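PDB 1LUR: aldose 1-epimerase from Caenorhabditis elegans, which probably interconverts the alpha and beta anomers of aldoses such as galactose. Local coordinates for residues N105-E113 and F124-D133; P136-T144 and E156-L167. All coordinates share one frame; numbering follows the deposited sequence.

How the contacts relate
From the N terminus, the chain first passes through the loop 105-113, which follows strand 99-100, turns through the hairpin of strands 113-118 and 121-129, and comes back along 124-133, so that contact 1 closes a short loop of almost pure strand. The short helix 130-133 then leads to strand 138-147, where contact 2 opens; a second hairpin returns the chain as strand 152-160 and its continuation to Leu167. The two contacts therefore follow one another in series, neither enclosing nor crossing the other. Strands 121-129 and 138-147 are neighbours in one large antiparallel sheet, and Ser125 OG bonds to Asp142 OD1 between them, tying the edge hairpin to the sheet interior.

Contact 1: N105-E113 and F124-D133; sequences NGLGYRKWE and FSVRANEQDD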
ATOM      1  N   ASN A 105       1.617  16.898   3.629  1.00 25.20           N
ATOM      2  CA  ASN A 105       0.218  16.979   4.025  1.00 26.09           C
ATOM      3  C   ASN A 105      -0.634  16.049   3.151  1.00 24.83           C
ATOM      4  O   ASN A 105      -1.793  16.340   2.861  1.00 22.99           O
ATOM      5  CB  ASN A 105      -0.308  18.417   3.945  1.00 26.50           C
ATOM      6  CG  ASN A 105      -1.568  18.619   4.779  1.00 27.69           C
ATOM      7  OD1 ASN A 105      -1.649  18.148   5.911  1.00 32.45           O
ATOM      8  ND2 ASN A 105      -2.550  19.327   4.228  1.00 29.09           N
ATOM      9  N   GLY A 106      -0.036  14.935   2.730  1.00 25.96           N
ATOM     10  CA  GLY A 106      -0.749  13.971   1.907  1.00 24.97           C
ATOM     11  C   GLY A 106      -1.797  13.280   2.770  1.00 25.73           C
ATOM     12  O   GLY A 106      -1.830  13.479   3.992  1.00 24.44           O
ATOM     13  N   LEU A 107      -2.647  12.467   2.150  1.00 24.75           N
ATOM     14  CA  LEU A 107      -3.698  11.760   2.875  1.00 26.03           C
ATOM     15  C   LEU A 107      -3.188  10.903   4.030  1.00 25.57           C
ATOM     16  O   LEU A 107      -3.857  10.773   5.051  1.00 26.15           O
ATOM     17  CB  LEU A 107      -4.512  10.887   1.905  1.00 23.50           C
ATOM     18  CG  LEU A 107      -5.103  11.596   0.680  1.00 23.05           C
ATOM     19  CD1 LEU A 107      -5.979  10.618  -0.096  1.00 21.15           C
ATOM     20  CD2 LEU A 107      -5.929  12.815   1.110  1.00 21.94           C
ATOM     21  N   GLY A 108      -2.003  10.324   3.872  1.00 25.75           N
ATOM     22  CA  GLY A 108      -1.453   9.493   4.928  1.00 27.85           C
ATOM     23  C   GLY A 108      -1.118  10.272   6.190  1.00 29.44           C
ATOM     24  O   GLY A 108      -0.986   9.683   7.268  1.00 28.43           O
ATOM     25  N   TYR A 109      -0.991  11.591   6.068  1.00 29.85           N
ATOM     26  CA  TYR A 109      -0.665  12.433   7.221  1.00 32.94           C
ATOM     27  C   TYR A 109      -1.834  13.253   7.727  1.00 33.59           C
ATOM     28  O   TYR A 109      -1.642  14.217   8.466  1.00 34.06           O
ATOM     29  CB  TYR A 109       0.489  13.382   6.883  1.00 33.77           C
ATOM     30  CG  TYR A 109       1.795  12.674   6.648  1.00 33.62           C
ATOM     31  CD1 TYR A 109       2.423  11.980   7.678  1.00 34.85           C
ATOM     32  CD2 TYR A 109       2.384  12.661   5.386  1.00 35.27           C
ATOM     33  CE1 TYR A 109       3.606  11.284   7.456  1.00 35.66           C
ATOM     34  CE2 TYR A 109       3.566  11.969   5.155  1.00 34.34           C
ATOM     35  CZ  TYR A 109       4.170  11.279   6.196  1.00 35.71           C
ATOM     36  OH  TYR A 109       5.328  10.569   5.972  1.00 36.16           O
ATOM     37  N   ARG A 110      -3.048  12.879   7.341  1.00 33.03           N
ATOM     38  CA  ARG A 110      -4.211  13.627   7.791  1.00 34.23           C
ATOM     39  C   ARG A 110      -5.200  12.784   8.584  1.00 34.32           C
ATOM     40  O   ARG A 110      -5.231  11.564   8.462  1.00 34.93           O
ATOM     41  CB  ARG A 110      -4.891  14.273   6.589  1.00 34.71           C
ATOM     42  CG  ARG A 110      -3.964  15.238   5.856  1.00 35.45           C
ATOM     43  CD  ARG A 110      -4.664  15.884   4.701  1.00 33.41           C
ATOM     44  NE  ARG A 110      -5.860  16.581   5.154  1.00 35.49           N
ATOM     45  CZ  ARG A 110      -6.798  17.050   4.343  1.00 34.33           C
ATOM     46  NH1 ARG A 110      -6.674  16.898   3.030  1.00 34.62           N
ATOM     47  NH2 ARG A 110      -7.863  17.663   4.846  1.00 35.68           N
ATOM     48  N   LYS A 111      -5.992  13.453   9.415  1.00 34.76           N
ATOM     49  CA  LYS A 111      -6.985  12.790  10.242  1.00 34.13           C
ATOM     50  C   LYS A 111      -8.280  12.613   9.455  1.00 32.49           C
ATOM     51  O   LYS A 111      -8.965  13.585   9.132  1.00 31.13           O
ATOM     52  CB  LYS A 111      -7.246  13.620  11.504  1.00 38.92           C
ATOM     53  CG  LYS A 111      -5.974  14.051  12.235  1.00 41.78           C
ATOM     54  CD  LYS A 111      -6.286  14.750  13.557  1.00 46.29           C
ATOM     55  CE  LYS A 111      -6.755  13.753  14.604  1.00 46.85           C
ATOM     56  NZ  LYS A 111      -5.694  12.739  14.873  1.00 48.23           N
ATOM     57  N   TRP A 112      -8.605  11.362   9.140  1.00 29.97           N
ATOM     58  CA  TRP A 112      -9.816  11.054   8.388  1.00 27.70           C
ATOM     59  C   TRP A 112     -11.021  10.959   9.321  1.00 30.21           C
ATOM     60  O   TRP A 112     -10.874  10.644  10.499  1.00 30.22           O
ATOM     61  CB  TRP A 112      -9.670   9.714   7.673  1.00 27.29           C
ATOM     62  CG  TRP A 112      -8.616   9.663   6.623  1.00 24.38           C
ATOM     63  CD1 TRP A 112      -7.290   9.963   6.765  1.00 24.57           C
ATOM     64  CD2 TRP A 112      -8.787   9.212   5.278  1.00 22.96           C
ATOM     65  NE1 TRP A 112      -6.620   9.720   5.582  1.00 22.35           N
ATOM     66  CE2 TRP A 112      -7.518   9.256   4.655  1.00 23.05           C
ATOM     67  CE3 TRP A 112      -9.888   8.769   4.537  1.00 21.36           C
ATOM     68  CZ2 TRP A 112      -7.324   8.871   3.327  1.00 23.93           C
ATOM     69  CZ3 TRP A 112      -9.692   8.386   3.211  1.00 24.58           C
ATOM     70  CH2 TRP A 112      -8.419   8.439   2.624  1.00 23.57           C
ATOM     71  N   GLU A 113     -12.206  11.214   8.777  1.00 30.92           N
ATOM     72  CA  GLU A 113     -13.444  11.150   9.553  1.00 34.41           C
ATOM     73  C   GLU A 113     -13.968   9.717   9.524  1.00 33.83           C
ATOM     74  O   GLU A 113     -13.787   9.006   8.538  1.00 32.27           O
ATOM     75  CB  GLU A 113     -14.508  12.065   8.939  1.00 37.39           C
ATOM     76  CG  GLU A 113     -14.201  13.549   9.027  1.00 45.28           C
ATOM     77  CD  GLU A 113     -14.434  14.101  10.416  1.00 49.41           C
ATOM     78  OE1 GLU A 113     -15.600  14.092  10.865  1.00 52.65           O
ATOM     79  OE2 GLU A 113     -13.458  14.541  11.062  1.00 52.13           O
ATOM     80  N   PHE A 124     -13.685   5.396   6.375  1.00 30.59           N
ATOM     81  CA  PHE A 124     -13.096   6.695   6.679  1.00 30.38           C
ATOM     82  C   PHE A 124     -13.291   7.598   5.475  1.00 30.35           C
ATOM     83  O   PHE A 124     -13.347   7.126   4.342  1.00 27.80           O
ATOM     84  CB  PHE A 124     -11.591   6.579   6.928  1.00 28.93           C
ATOM     85  CG  PHE A 124     -11.219   5.666   8.056  1.00 30.35           C
ATOM     86  CD1 PHE A 124     -10.672   4.415   7.803  1.00 28.63           C
ATOM     87  CD2 PHE A 124     -11.389   6.068   9.379  1.00 31.82           C
ATOM     88  CE1 PHE A 124     -10.293   3.575   8.849  1.00 30.58           C
ATOM     89  CE2 PHE A 124     -11.016   5.238  10.433  1.00 31.13           C
ATOM     90  CZ  PHE A 124     -10.465   3.987  10.166  1.00 30.36           C
ATOM     91  N   SER A 125     -13.392   8.899   5.715  1.00 29.87           N
ATOM     92  CA  SER A 125     -13.573   9.834   4.618  1.00 29.68           C
ATOM     93  C   SER A 125     -12.714  11.061   4.881  1.00 29.55           C
ATOM     94  O   SER A 125     -12.408  11.374   6.028  1.00 29.64           O
ATOM     95  CB  SER A 125     -15.040  10.239   4.487  1.00 30.85           C
ATOM     96  OG  SER A 125     -15.236  11.028   3.320  1.00 31.11           O
ATOM     97  N   VAL A 126     -12.304  11.734   3.812  1.00 27.68           N
ATOM     98  CA  VAL A 126     -11.477  12.927   3.932  1.00 28.81           C
ATOM     99  C   VAL A 126     -11.513  13.706   2.625  1.00 28.07           C
ATOM    100  O   VAL A 126     -11.734  13.135   1.555  1.00 28.39           O
ATOM    101  CB  VAL A 126     -10.010  12.563   4.262  1.00 27.34           C
ATOM    102  CG1 VAL A 126      -9.332  11.939   3.048  1.00 25.78           C
ATOM    103  CG2 VAL A 126      -9.258  13.805   4.726  1.00 29.42           C
ATOM    104  N   ARG A 127     -11.311  15.014   2.715  1.00 27.75           N
ATOM    105  CA  ARG A 127     -11.318  15.862   1.537  1.00 28.77           C
ATOM    106  C   ARG A 127      -9.943  16.474   1.368  1.00 27.78           C
ATOM    107  O   ARG A 127      -9.244  16.730   2.348  1.00 28.14           O
ATOM    108  CB  ARG A 127     -12.349  16.985   1.683  1.00 29.00           C
ATOM    109  CG  ARG A 127     -13.786  16.526   1.692  1.00 31.74           C
ATOM    110  CD  ARG A 127     -14.708  17.695   2.032  1.00 36.43           C
ATOM    111  NE  ARG A 127     -16.113  17.334   1.915  1.00 38.84           N
ATOM    112  CZ  ARG A 127     -16.748  17.168   0.761  1.00 39.82           C
ATOM    113  NH1 ARG A 127     -16.103  17.338  -0.390  1.00 39.06           N
ATOM    114  NH2 ARG A 127     -18.028  16.819   0.759  1.00 41.67           N
ATOM    115  N   ALA A 128      -9.563  16.715   0.121  1.00 27.15           N
ATOM    116  CA  ALA A 128      -8.267  17.302  -0.177  1.00 27.11           C
ATOM    117  C   ALA A 128      -8.339  18.104  -1.474  1.00 27.06           C
ATOM    118  O   ALA A 128      -8.963  17.674  -2.442  1.00 27.17           O
ATOM    119  CB  ALA A 128      -7.212  16.200  -0.298  1.00 26.72           C
ATOM    120  N   ASN A 129      -7.712  19.277  -1.476  1.00 25.31           N
ATOM    121  CA  ASN A 129      -7.690  20.144  -2.644  1.00 25.70           C
ATOM    122  C   ASN A 129      -6.281  20.694  -2.825  1.00 25.94           C
ATOM    123  O   ASN A 129      -5.404  20.457  -1.993  1.00 25.85           O
ATOM    124  CB  ASN A 129      -8.685  21.306  -2.501  1.00 27.44           C
ATOM    125  CG  ASN A 129      -8.428  22.155  -1.274  1.00 29.30           C
ATOM    126  OD1 ASN A 129      -7.302  22.246  -0.787  1.00 29.91           O
ATOM    127  ND2 ASN A 129      -9.483  22.802  -0.772  1.00 33.48           N
ATOM    128  N   GLU A 130      -6.065  21.443  -3.902  1.00 24.93           N
ATOM    129  CA  GLU A 130      -4.745  22.005  -4.161  1.00 25.35           C
ATOM    130  C   GLU A 130      -4.148  22.752  -2.960  1.00 26.93           C
ATOM    131  O   GLU A 130      -2.945  22.660  -2.721  1.00 25.01           O
ATOM    132  CB  GLU A 130      -4.789  22.918  -5.398  1.00 25.70           C
ATOM    133  CG  GLU A 130      -3.409  23.380  -5.887  1.00 26.46           C
ATOM    134  CD  GLU A 130      -3.480  24.253  -7.137  1.00 30.46           C
ATOM    135  OE1 GLU A 130      -4.607  24.535  -7.592  1.00 29.45           O
ATOM    136  OE2 GLU A 130      -2.409  24.656  -7.664  1.00 27.66           O
ATOM    137  N   GLN A 131      -4.967  23.479  -2.197  1.00 29.21           N
ATOM    138  CA  GLN A 131      -4.430  24.207  -1.043  1.00 32.50           C
ATOM    139  C   GLN A 131      -3.862  23.284   0.021  1.00 32.65           C
ATOM    140  O   GLN A 131      -2.938  23.659   0.739  1.00 32.71           O
ATOM    141  CB  GLN A 131      -5.486  25.101  -0.383  1.00 36.40           C
ATOM    142  CG  GLN A 131      -5.709  26.436  -1.061  1.00 43.81           C
ATOM    143  CD  GLN A 131      -6.896  26.412  -1.995  1.00 48.11           C
ATOM    144  OE1 GLN A 131      -8.008  26.047  -1.594  1.00 51.36           O
ATOM    145  NE2 GLN A 131      -6.677  26.810  -3.245  1.00 50.02           N
ATOM    146  N   ASP A 132      -4.422  22.084   0.130  1.00 31.09           N
ATOM    147  CA  ASP A 132      -3.953  21.122   1.119  1.00 31.50           C
ATOM    148  C   ASP A 132      -2.636  20.455   0.756  1.00 31.86           C
ATOM    149  O   ASP A 132      -1.767  20.286   1.615  1.00 33.32           O
ATOM    150  CB  ASP A 132      -4.972  19.994   1.331  1.00 32.45           C
ATOM    151  CG  ASP A 132      -6.280  20.477   1.897  1.00 33.55           C
ATOM    152  OD1 ASP A 132      -6.263  21.133   2.959  1.00 34.82           O
ATOM    153  OD2 ASP A 132      -7.327  20.184   1.286  1.00 32.99           O
ATOM    154  N   ASP A 133      -2.480  20.085  -0.514  1.00 29.77           N
ATOM    155  CA  ASP A 133      -1.259  19.414  -0.944  1.00 28.68           C
ATOM    156  C   ASP A 133      -0.576  19.869  -2.228  1.00 28.38           C
ATOM    157  O   ASP A 133       0.374  19.227  -2.675  1.00 29.20           O
ATOM    158  CB  ASP A 133      -1.563  17.930  -1.068  1.00 27.15           C
ATOM    159  CG  ASP A 133      -2.779  17.668  -1.948  1.00 26.01           C
ATOM    160  OD1 ASP A 133      -3.000  18.455  -2.895  1.00 24.05           O
ATOM    161  OD2 ASP A 133      -3.506  16.683  -1.705  1.00 25.28           O
TER
HETATM  162  O   HOH W   1      -4.120  16.106   1.342  1.00 28.17           O
HETATM  163  O   HOH W   2      -4.918  20.297   5.217  1.00 53.58           O
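The indole of Trp112 carries Val126 CG1 over one face, 3.3 Å from the centroid of the six-membered ring and almost on its normal, a close CH-pi contact, while Leu107 O lies at its edge. There Trp112 NE1 donates to Leu107 O (3.0 Å), which also accepts from Arg110 N on the other face of the carbonyl plane. The guanidinium of Arg110 is layered too: Val126 CG2 sits over the centre of one face, and Asp132 OD1 and a water over the other. At its edge Arg110 NH1 gives a weak bond to Arg127 O (2.7 Å). Asp132 OD2 stands well out of the guanidinium plane, 3.8 Å from Arg110 NH1, so this long salt bridge rests on charge alone. Val126 reaches both groups because CG2 is anti to its backbone N, leaving CG1 for the indole. Asn105 ND2 binds Asp132 O (2.9 Å), Asn129 with Asp132 forms a capping box at the start of helix 130-133, and Asp133 makes a salt bridge to Arg72. Replacing Trp112 by an alanine would probably leave Val126 CG1 without its aromatic cover and Leu107 O without one of its donors. At the other end Glu113 and Ser125 form a hydrogen-bonded antiparallel pair, starting the edge strand 113-118. Trp112 also packs on Ile141 and Val143 of strand 138-147, to which Val126 and Phe124 are joined by backbone hydrogen bonds.

Contact 2: P136-T144 and E156-L167; sequences PGDAKIDVT and EHHATCDTPGLL
Residues 138-144 and 156-160 run antiparallel, their axes 4.7 Å apart at the closest, with paired backbone bonds at Lys140-Thr160, Asp142-His158 and Thr144-Glu156. Beyond Lys140-Thr160 the chain bends round Asp138, whose carboxylate grips the turn. Asp138 OD1 takes Asp162 N on its syn lone pair (2.8 Å) and Thr163 N at 3.1 Å, 35° out of the carboxylate plane; Thr163 OG1 donates to Asp138 OD2 (2.9 Å) from above that plane. With chi1 at 55°, Asp138 CG is wedged between backbone N and carbonyl carbon, which brings both oxygens to the turn. Asp162 OD2 lies 4.4 Å from Asp138 OD1, and a water bonded to Asp162 and weakly to Asp138 probably eases the repulsion. The pair is a beta hairpin within the large antiparallel sheet of the galactose mutarotase fold, between strands 121-129 and 327-337. On one face Ile141 CG1 packs on Ala159 CB (3.9 Å), while Val143 CG2 meets His157 CD2 at 3.6 Å; His157 ND1 bonds to Tyr273 OH. On the opposite face Lys140 NZ bridges to Asp142 OD1 (2.7 Å), which Ser125 also holds. Pro136 CG rests against Leu166 CG, and Phe84 of strand 81-84 touches both residues.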
ATOM      1  N   PRO A 136      -3.304  19.169  -8.335  1.00 24.04           N
ATOM      2  CA  PRO A 136      -4.485  19.755  -8.983  1.00 23.01           C
ATOM      3  C   PRO A 136      -5.847  19.322  -8.467  1.00 25.02           C
ATOM      4  O   PRO A 136      -6.008  18.216  -7.955  1.00 23.60           O
ATOM      5  CB  PRO A 136      -4.287  19.397 -10.455  1.00 25.32           C
ATOM      6  CG  PRO A 136      -3.554  18.081 -10.383  1.00 24.35           C
ATOM      7  CD  PRO A 136      -2.541  18.330  -9.278  1.00 23.21           C
ATOM      8  N   GLY A 137      -6.816  20.229  -8.593  1.00 23.83           N
ATOM      9  CA  GLY A 137      -8.179  19.970  -8.162  1.00 26.09           C
ATOM     10  C   GLY A 137      -8.431  19.546  -6.730  1.00 26.67           C
ATOM     11  O   GLY A 137      -7.668  19.860  -5.823  1.00 26.41           O
ATOM     12  N   ASP A 138      -9.531  18.827  -6.534  1.00 27.88           N
ATOM     13  CA  ASP A 138      -9.900  18.356  -5.207  1.00 29.44           C
ATOM     14  C   ASP A 138     -10.480  16.951  -5.281  1.00 28.71           C
ATOM     15  O   ASP A 138     -10.556  16.353  -6.354  1.00 27.19           O
ATOM     16  CB  ASP A 138     -10.934  19.301  -4.592  1.00 29.95           C
ATOM     17  CG  ASP A 138     -12.150  19.483  -5.483  1.00 32.90           C
ATOM     18  OD1 ASP A 138     -12.661  18.469  -6.002  1.00 32.81           O
ATOM     19  OD2 ASP A 138     -12.601  20.633  -5.662  1.00 35.51           O
ATOM     20  N   ALA A 139     -10.894  16.432  -4.131  1.00 28.64           N
ATOM     21  CA  ALA A 139     -11.468  15.101  -4.084  1.00 27.54           C
ATOM     22  C   ALA A 139     -11.975  14.758  -2.701  1.00 28.30           C
ATOM     23  O   ALA A 139     -11.431  15.209  -1.692  1.00 27.72           O
ATOM     24  CB  ALA A 139     -10.433  14.067  -4.516  1.00 28.66           C
ATOM     25  N   LYS A 140     -13.044  13.975  -2.674  1.00 26.42           N
ATOM     26  CA  LYS A 140     -13.649  13.532  -1.434  1.00 27.74           C
ATOM     27  C   LYS A 140     -13.303  12.050  -1.500  1.00 27.12           C
ATOM     28  O   LYS A 140     -13.785  11.342  -2.382  1.00 25.87           O
ATOM     29  CB  LYS A 140     -15.166  13.729  -1.451  1.00 28.73           C
ATOM     30  CG  LYS A 140     -15.830  13.236  -0.172  1.00 33.99           C
ATOM     31  CD  LYS A 140     -17.337  13.385  -0.213  1.00 37.34           C
ATOM     32  CE  LYS A 140     -17.968  12.700   0.991  1.00 39.53           C
ATOM     33  NZ  LYS A 140     -17.659  11.243   1.014  1.00 39.91           N
ATOM     34  N   ILE A 141     -12.448  11.600  -0.593  1.00 26.72           N
ATOM     35  CA  ILE A 141     -12.034  10.209  -0.571  1.00 27.93           C
ATOM     36  C   ILE A 141     -12.607   9.405   0.584  1.00 29.86           C
ATOM     37  O   ILE A 141     -12.615   9.861   1.727  1.00 30.47           O
ATOM     38  CB  ILE A 141     -10.483  10.095  -0.515  1.00 26.42           C
ATOM     39  CG1 ILE A 141      -9.854  10.838  -1.696  1.00 27.69           C
ATOM     40  CG2 ILE A 141     -10.050   8.640  -0.587  1.00 23.57           C
ATOM     41  CD1 ILE A 141      -9.385  12.234  -1.362  1.00 26.74           C
ATOM     42  N   ASP A 142     -13.078   8.201   0.266  1.00 29.75           N
ATOM     43  CA  ASP A 142     -13.652   7.299   1.251  1.00 29.77           C
ATOM     44  C   ASP A 142     -12.959   5.947   1.133  1.00 28.23           C
ATOM     45  O   ASP A 142     -12.865   5.382   0.045  1.00 25.50           O
ATOM     46  CB  ASP A 142     -15.158   7.146   1.021  1.00 35.89           C
ATOM     47  CG  ASP A 142     -15.951   8.315   1.575  1.00 40.69           C
ATOM     48  OD1 ASP A 142     -15.674   9.472   1.189  1.00 43.01           O
ATOM     49  OD2 ASP A 142     -16.854   8.073   2.407  1.00 46.77           O
ATOM     50  N   VAL A 143     -12.458   5.450   2.260  1.00 26.12           N
ATOM     51  CA  VAL A 143     -11.770   4.169   2.306  1.00 27.18           C
ATOM     52  C   VAL A 143     -12.444   3.261   3.325  1.00 28.30           C
ATOM     53  O   VAL A 143     -12.722   3.680   4.455  1.00 29.61           O
ATOM     54  CB  VAL A 143     -10.290   4.354   2.702  1.00 25.81           C
ATOM     55  CG1 VAL A 143      -9.682   3.019   3.110  1.00 31.28           C
ATOM     56  CG2 VAL A 143      -9.523   4.954   1.532  1.00 25.53           C
ATOM     57  N   THR A 144     -12.698   2.019   2.927  1.00 27.26           N
ATOM     58  CA  THR A 144     -13.343   1.066   3.820  1.00 25.90           C
ATOM     59  C   THR A 144     -12.523  -0.197   4.018  1.00 25.91           C
ATOM     60  O   THR A 144     -11.910  -0.706   3.078  1.00 26.51           O
ATOM     61  CB  THR A 144     -14.736   0.644   3.282  1.00 24.55           C
ATOM     62  OG1 THR A 144     -15.555   1.804   3.090  1.00 24.15           O
ATOM     63  CG2 THR A 144     -15.430  -0.306   4.275  1.00 25.98           C
ATOM     64  N   GLU A 156     -11.459  -1.022   0.179  1.00 26.22           N
ATOM     65  CA  GLU A 156     -12.104  -0.367  -0.943  1.00 27.84           C
ATOM     66  C   GLU A 156     -11.633   1.072  -0.955  1.00 27.80           C
ATOM     67  O   GLU A 156     -11.523   1.703   0.093  1.00 26.42           O
ATOM     68  CB  GLU A 156     -13.616  -0.380  -0.790  1.00 30.99           C
ATOM     69  CG  GLU A 156     -14.246  -1.743  -0.894  1.00 35.05           C
ATOM     70  CD  GLU A 156     -15.682  -1.722  -0.429  1.00 38.46           C
ATOM     71  OE1 GLU A 156     -16.491  -0.960  -1.012  1.00 42.38           O
ATOM     72  OE2 GLU A 156     -15.998  -2.458   0.528  1.00 41.23           O
ATOM     73  N   HIS A 157     -11.351   1.573  -2.149  1.00 26.07           N
ATOM     74  CA  HIS A 157     -10.893   2.938  -2.329  1.00 25.02           C
ATOM     75  C   HIS A 157     -11.920   3.604  -3.240  1.00 24.48           C
ATOM     76  O   HIS A 157     -12.116   3.177  -4.368  1.00 24.95           O
ATOM     77  CB  HIS A 157      -9.507   2.940  -2.988  1.00 25.10           C
ATOM     78  CG  HIS A 157      -8.395   2.559  -2.061  1.00 24.81           C
ATOM     79  ND1 HIS A 157      -7.119   2.282  -2.505  1.00 23.21           N
ATOM     80  CD2 HIS A 157      -8.358   2.445  -0.712  1.00 23.56           C
ATOM     81  CE1 HIS A 157      -6.343   2.018  -1.468  1.00 23.89           C
ATOM     82  NE2 HIS A 157      -7.070   2.111  -0.368  1.00 26.51           N
ATOM     83  N   HIS A 158     -12.589   4.635  -2.736  1.00 24.55           N
ATOM     84  CA  HIS A 158     -13.595   5.343  -3.511  1.00 26.40           C
ATOM     85  C   HIS A 158     -13.368   6.849  -3.437  1.00 25.83           C
ATOM     86  O   HIS A 158     -12.821   7.345  -2.457  1.00 25.84           O
ATOM     87  CB  HIS A 158     -14.993   5.022  -2.969  1.00 29.00           C
ATOM     88  CG  HIS A 158     -16.087   5.810  -3.621  1.00 31.81           C
ATOM     89  ND1 HIS A 158     -16.560   5.529  -4.887  1.00 32.95           N
ATOM     90  CD2 HIS A 158     -16.786   6.887  -3.189  1.00 31.60           C
ATOM     91  CE1 HIS A 158     -17.502   6.398  -5.205  1.00 33.18           C
ATOM     92  NE2 HIS A 158     -17.659   7.233  -4.192  1.00 34.79           N
ATOM     93  N   ALA A 159     -13.797   7.570  -4.467  1.00 26.64           N
ATOM     94  CA  ALA A 159     -13.628   9.018  -4.478  1.00 26.34           C
ATOM     95  C   ALA A 159     -14.380   9.717  -5.599  1.00 27.54           C
ATOM     96  O   ALA A 159     -14.700   9.118  -6.624  1.00 27.58           O
ATOM     97  CB  ALA A 159     -12.139   9.377  -4.560  1.00 26.89           C
ATOM     98  N   THR A 160     -14.650  11.000  -5.374  1.00 27.86           N
ATOM     99  CA  THR A 160     -15.347  11.854  -6.325  1.00 27.85           C
ATOM    100  C   THR A 160     -14.680  13.223  -6.213  1.00 28.65           C
ATOM    101  O   THR A 160     -13.897  13.463  -5.284  1.00 25.38           O
ATOM    102  CB  THR A 160     -16.846  11.987  -5.992  1.00 29.28           C
ATOM    103  OG1 THR A 160     -17.000  12.454  -4.649  1.00 29.67           O
ATOM    104  CG2 THR A 160     -17.541  10.647  -6.137  1.00 30.20           C
ATOM    105  N   CYS A 161     -14.972  14.118  -7.149  1.00 29.91           N
ATOM    106  CA  CYS A 161     -14.378  15.452  -7.115  1.00 30.40           C
ATOM    107  C   CYS A 161     -15.301  16.506  -7.718  1.00 31.98           C
ATOM    108  O   CYS A 161     -16.249  16.188  -8.442  1.00 30.73           O
ATOM    109  CB  CYS A 161     -13.060  15.471  -7.889  1.00 28.81           C
ATOM    110  SG  CYS A 161     -13.291  15.304  -9.680  1.00 30.90           S
ATOM    111  N   ASP A 162     -15.004  17.763  -7.412  1.00 32.07           N
ATOM    112  CA  ASP A 162     -15.778  18.892  -7.912  1.00 33.31           C
ATOM    113  C   ASP A 162     -14.909  19.578  -8.951  1.00 33.90           C
ATOM    114  O   ASP A 162     -15.403  20.249  -9.852  1.00 34.33           O
ATOM    115  CB  ASP A 162     -16.091  19.875  -6.782  1.00 33.55           C
ATOM    116  CG  ASP A 162     -17.052  19.303  -5.764  1.00 34.20           C
ATOM    117  OD1 ASP A 162     -18.138  18.853  -6.171  1.00 34.65           O
ATOM    118  OD2 ASP A 162     -16.728  19.311  -4.558  1.00 35.40           O
ATOM    119  N   THR A 163     -13.602  19.394  -8.804  1.00 33.51           N
ATOM    120  CA  THR A 163     -12.618  19.978  -9.704  1.00 32.58           C
ATOM    121  C   THR A 163     -11.683  18.867 -10.193  1.00 31.02           C
ATOM    122  O   THR A 163     -11.250  18.026  -9.403  1.00 29.42           O
ATOM    123  CB  THR A 163     -11.800  21.049  -8.965  1.00 32.51           C
ATOM    124  OG1 THR A 163     -12.696  21.922  -8.266  1.00 36.06           O
ATOM    125  CG2 THR A 163     -10.971  21.869  -9.946  1.00 33.15           C
ATOM    126  N   PRO A 164     -11.367  18.854 -11.503  1.00 29.16           N
ATOM    127  CA  PRO A 164     -10.492  17.865 -12.145  1.00 27.32           C
ATOM    128  C   PRO A 164      -9.103  17.808 -11.524  1.00 25.85           C
ATOM    129  O   PRO A 164      -8.503  18.838 -11.237  1.00 24.04           O
ATOM    130  CB  PRO A 164     -10.419  18.341 -13.594  1.00 28.49           C
ATOM    131  CG  PRO A 164     -11.647  19.157 -13.775  1.00 31.32           C
ATOM    132  CD  PRO A 164     -11.782  19.881 -12.471  1.00 30.85           C
ATOM    133  N   GLY A 165      -8.585  16.599 -11.341  1.00 25.07           N
ATOM    134  CA  GLY A 165      -7.266  16.456 -10.757  1.00 24.26           C
ATOM    135  C   GLY A 165      -6.736  15.047 -10.931  1.00 22.32           C
ATOM    136  O   GLY A 165      -7.199  14.304 -11.794  1.00 22.14           O
ATOM    137  N   LEU A 166      -5.767  14.683 -10.105  1.00 19.78           N
ATOM    138  CA  LEU A 166      -5.171  13.355 -10.169  1.00 19.11           C
ATOM    139  C   LEU A 166      -5.403  12.618  -8.854  1.00 17.42           C
ATOM    140  O   LEU A 166      -5.412  13.229  -7.791  1.00 20.37           O
ATOM    141  CB  LEU A 166      -3.660  13.477 -10.428  1.00 18.92           C
ATOM    142  CG  LEU A 166      -3.182  14.187 -11.702  1.00 21.76           C
ATOM    143  CD1 LEU A 166      -1.717  14.567 -11.576  1.00 22.18           C
ATOM    144  CD2 LEU A 166      -3.397  13.277 -12.912  1.00 21.81           C
ATOM    145  N   LEU A 167      -5.625  11.309  -8.929  1.00 21.36           N
ATOM    146  CA  LEU A 167      -5.839  10.508  -7.728  1.00 20.09           C
ATOM    147  C   LEU A 167      -5.395   9.074  -7.996  1.00 21.59           C
ATOM    148  O   LEU A 167      -5.932   8.376  -8.869  1.00 21.10           O
ATOM    149  CB  LEU A 167      -7.304  10.526  -7.267  1.00 20.59           C
ATOM    150  CG  LEU A 167      -7.486   9.996  -5.830  1.00 22.13           C
ATOM    151  CD1 LEU A 167      -7.019  11.044  -4.831  1.00 20.02           C
ATOM    152  CD2 LEU A 167      -8.942   9.651  -5.568  1.00 22.45           C
TER
HETATM  153  O   HOH W   3      -4.480  15.902  -7.982  1.00 21.65           O
HETATM  154  O   HOH W   4     -14.717  17.060  -3.819  1.00 45.36           O